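Local coordinates for probable ABC transporter extracellular-binding protein YckB (Bacillus subtilis, PDB 2IEE) that probably serves as the extracellular solute-binding lipoprotein of an ABC transport system, belonging to bacterial solute-binding protein family 3, at residues A[102-107]-A[223-228]. Numbering follows the deposited sequence.
Sequences AFSTPY and KMNEAL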
ATOM      1  N   ALA A 102       5.031   0.399 -18.046  1.00 27.75           N
ATOM      2  CA  ALA A 102       4.354   1.680 -18.167  1.00 25.65           C
ATOM      3  C   ALA A 102       3.435   1.821 -16.957  1.00 25.45           C
ATOM      4  O   ALA A 102       2.546   1.000 -16.744  1.00 25.90           O
ATOM      5  CB  ALA A 102       3.542   1.730 -19.441  1.00 26.09           C
ATOM      6  N   PHE A 103       3.661   2.857 -16.161  1.00 22.26           N
ATOM      7  CA  PHE A 103       2.843   3.107 -14.981  1.00 18.92           C
ATOM      8  C   PHE A 103       1.786   4.157 -15.278  1.00 17.51           C
ATOM      9  O   PHE A 103       1.958   5.001 -16.158  1.00 16.71           O
ATOM     10  CB  PHE A 103       3.702   3.636 -13.834  1.00 18.30           C
ATOM     11  CG  PHE A 103       4.475   2.585 -13.106  1.00 18.27           C
ATOM     12  CD1 PHE A 103       3.864   1.808 -12.131  1.00 19.24           C
ATOM     13  CD2 PHE A 103       5.833   2.414 -13.348  1.00 19.35           C
ATOM     14  CE1 PHE A 103       4.598   0.880 -11.398  1.00 20.30           C
ATOM     15  CE2 PHE A 103       6.578   1.490 -12.627  1.00 19.26           C
ATOM     16  CZ  PHE A 103       5.958   0.723 -11.646  1.00 20.68           C
ATOM     17  N   SER A 104       0.690   4.105 -14.534  1.00 14.34           N
ATOM     18  CA  SER A 104      -0.352   5.106 -14.675  1.00 12.82           C
ATOM     19  C   SER A 104       0.138   6.200 -13.735  1.00 13.69           C
ATOM     20  O   SER A 104       1.160   6.028 -13.072  1.00 11.63           O
ATOM     21  CB  SER A 104      -1.686   4.573 -14.157  1.00 10.23           C
ATOM     22  OG  SER A 104      -1.622   4.315 -12.756  1.00 14.88           O
ATOM     23  N   THR A 105      -0.561   7.326 -13.685  1.00 14.13           N
ATOM     24  CA  THR A 105      -0.175   8.369 -12.755  1.00 14.08           C
ATOM     25  C   THR A 105      -0.416   7.697 -11.402  1.00 13.12           C
ATOM     26  O   THR A 105      -1.223   6.775 -11.303  1.00 13.41           O
ATOM     27  CB  THR A 105      -1.068   9.615 -12.900  1.00 15.63           C
ATOM     28  OG1 THR A 105      -2.438   9.211 -13.013  1.00 18.60           O
ATOM     29  CG2 THR A 105      -0.672  10.414 -14.146  1.00 16.78           C
ATOM     30  N   PRO A 106       0.292   8.128 -10.352  1.00 12.04           N
ATOM     31  CA  PRO A 106       0.103   7.509  -9.036  1.00 12.76           C
ATOM     32  C   PRO A 106      -1.249   7.838  -8.400  1.00 13.86           C
ATOM     33  O   PRO A 106      -1.806   8.907  -8.638  1.00 13.26           O
ATOM     34  CB  PRO A 106       1.262   8.071  -8.209  1.00 12.44           C
ATOM     35  CG  PRO A 106       2.264   8.566  -9.250  1.00 14.50           C
ATOM     36  CD  PRO A 106       1.368   9.131 -10.315  1.00 11.51           C
ATOM     37  N   TYR A 107      -1.777   6.910  -7.606  1.00 13.91           N
ATOM     38  CA  TYR A 107      -3.036   7.152  -6.913  1.00 15.53           C
ATOM     39  C   TYR A 107      -2.914   6.947  -5.398  1.00 16.64           C
ATOM     40  O   TYR A 107      -3.912   6.916  -4.676  1.00 19.39           O
ATOM     41  CB  TYR A 107      -4.183   6.314  -7.498  1.00 13.82           C
ATOM     42  CG  TYR A 107      -3.846   4.918  -7.964  1.00 16.21           C
ATOM     43  CD1 TYR A 107      -3.553   3.907  -7.057  1.00 15.87           C
ATOM     44  CD2 TYR A 107      -3.895   4.591  -9.319  1.00 16.61           C
ATOM     45  CE1 TYR A 107      -3.324   2.602  -7.482  1.00 16.56           C
ATOM     46  CE2 TYR A 107      -3.669   3.285  -9.758  1.00 14.79           C
ATOM     47  CZ  TYR A 107      -3.385   2.297  -8.833  1.00 16.57           C
ATOM     48  OH  TYR A 107      -3.172   1.000  -9.242  1.00 13.19           O
ATOM     49  N   LYS A 223      -5.261   6.274 -21.685  1.00 19.67           N
ATOM     50  CA  LYS A 223      -6.683   6.175 -21.379  1.00 19.34           C
ATOM     51  C   LYS A 223      -6.922   6.036 -19.876  1.00 18.77           C
ATOM     52  O   LYS A 223      -7.809   6.686 -19.317  1.00 17.45           O
ATOM     53  CB  LYS A 223      -7.296   4.994 -22.136  1.00 20.06           C
ATOM     54  CG  LYS A 223      -7.526   5.280 -23.615  1.00 24.72           C
ATOM     55  CD  LYS A 223      -8.661   6.281 -23.774  1.00 29.02           C
ATOM     56  CE  LYS A 223      -8.940   6.602 -25.222  1.00 33.38           C
ATOM     57  NZ  LYS A 223     -10.137   7.485 -25.355  1.00 35.43           N
HETATM   58  N   MSE A 224      -6.133   5.185 -19.227  1.00 20.94           N
HETATM   59  CA  MSE A 224      -6.254   4.986 -17.785  1.00 21.90           C
HETATM   60  C   MSE A 224      -6.007   6.302 -17.055  1.00 20.54           C
HETATM   61  O   MSE A 224      -6.762   6.670 -16.153  1.00 17.76           O
HETATM   62  CB  MSE A 224      -5.247   3.943 -17.296  1.00 28.41           C
HETATM   63  CG  MSE A 224      -5.750   2.510 -17.310  1.00 37.86           C
HETATM   64 SE   MSE A 224      -7.229   2.238 -16.073  1.00 51.90          SE
HETATM   65  CE  MSE A 224      -8.439   1.370 -17.284  1.00 42.06           C
ATOM     66  N   ASN A 225      -4.948   7.009 -17.447  1.00 19.28           N
ATOM     67  CA  ASN A 225      -4.617   8.284 -16.816  1.00 20.19           C
ATOM     68  C   ASN A 225      -5.734   9.302 -17.023  1.00 20.38           C
ATOM     69  O   ASN A 225      -6.004  10.130 -16.150  1.00 19.41           O
ATOM     70  CB  ASN A 225      -3.301   8.838 -17.371  1.00 19.16           C
ATOM     71  CG  ASN A 225      -2.085   8.073 -16.866  1.00 20.43           C
ATOM     72  OD1 ASN A 225      -2.208   7.130 -16.079  1.00 16.06           O
ATOM     73  ND2 ASN A 225      -0.903   8.482 -17.313  1.00 18.07           N
ATOM     74  N   GLU A 226      -6.380   9.231 -18.181  1.00 19.95           N
ATOM     75  CA  GLU A 226      -7.477  10.137 -18.496  1.00 21.27           C
ATOM     76  C   GLU A 226      -8.617   9.938 -17.497  1.00 20.78           C
ATOM     77  O   GLU A 226      -9.166  10.904 -16.968  1.00 22.07           O
ATOM     78  CB  GLU A 226      -7.962   9.898 -19.934  1.00 21.08           C
ATOM     79  CG  GLU A 226      -7.184  10.691 -20.987  1.00 25.57           C
ATOM     80  CD  GLU A 226      -7.548  10.327 -22.426  1.00 29.20           C
ATOM     81  OE1 GLU A 226      -8.755  10.240 -22.743  1.00 29.80           O
ATOM     82  OE2 GLU A 226      -6.620  10.139 -23.242  1.00 30.97           O
ATOM     83  N   ALA A 227      -8.955   8.683 -17.227  1.00 20.19           N
ATOM     84  CA  ALA A 227     -10.025   8.371 -16.282  1.00 19.92           C
ATOM     85  C   ALA A 227      -9.601   8.695 -14.843  1.00 19.77           C
ATOM     86  O   ALA A 227     -10.401   9.194 -14.056  1.00 20.76           O
ATOM     87  CB  ALA A 227     -10.416   6.906 -16.402  1.00 20.11           C
ATOM     88  N   LEU A 228      -8.345   8.414 -14.508  1.00 17.39           N
ATOM     89  CA  LEU A 228      -7.831   8.695 -13.172  1.00 17.09           C
ATOM     90  C   LEU A 228      -7.817  10.197 -12.893  1.00 17.76           C
ATOM     91  O   LEU A 228      -8.104  10.629 -11.776  1.00 16.79           O
ATOM     92  CB  LEU A 228      -6.418   8.118 -13.008  1.00 14.34           C
ATOM     93  CG  LEU A 228      -6.314   6.607 -12.782  1.00 14.10           C
ATOM     94  CD1 LEU A 228      -4.859   6.150 -12.820  1.00 12.45           C
ATOM     95  CD2 LEU A 228      -6.944   6.264 -11.442  1.00 14.74           C
TER
HETATM   96  O   HOH W   1       1.602   7.661 -16.546  1.00 24.98           O
HETATM   97  O   HOH W   2      -3.789  10.812 -14.562  1.00 15.08           O
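N225 reaches out from helix 218-234 and takes the backbone N-H of T105 on its OD1, at 2.9 Å from T105 N. The bond is bent (148° at the hydrogen), and the donor stands above the amide plane, 46° out of it, instead of meeting a lone pair. The side chain gets there because its CG lies anti to the carbonyl carbon, chi1 -73°, which swings the amide off the helix and against the loop. The same OD1 also lies against S104, 3.1 Å from its CA, while the methyl CG2 of T105 packs against the amide at ND2 of N225. ND2 in turn donates one hydrogen to a water, 2.7 Å away, that donates to F103 O, so both ends of the amide are held and its rotation is fixed. A second water joins T105 OG1 to N225 O, tying the loop to the helix backbone as well.

One turn along, L228 supplies the apolar half. Its CD1 touches two neighbours that lie on one flank of it: S104, 3.7 Å from OG, and the Y107 ring, met at its edge in the ring plane, 4.0 Å from CD2. V53 of helix 49-60 also touches L228.

Behind this layer, S104 OG donates to T105 O at 2.9 Å and also bonds L211 N. Y107 OH hydrogen-bonds E50 OE2. Backbone bonds from A102, S104 and Y107 to M213, L211 and Q209 hold the 102-107 segment along strand 197-214.

The contact thus packs the helix that follows the long strand 197-214 onto the link from edge strand 101-103 to strand 108-116, within the two-lobed periplasmic-binding-protein fold of solute-binding family 3.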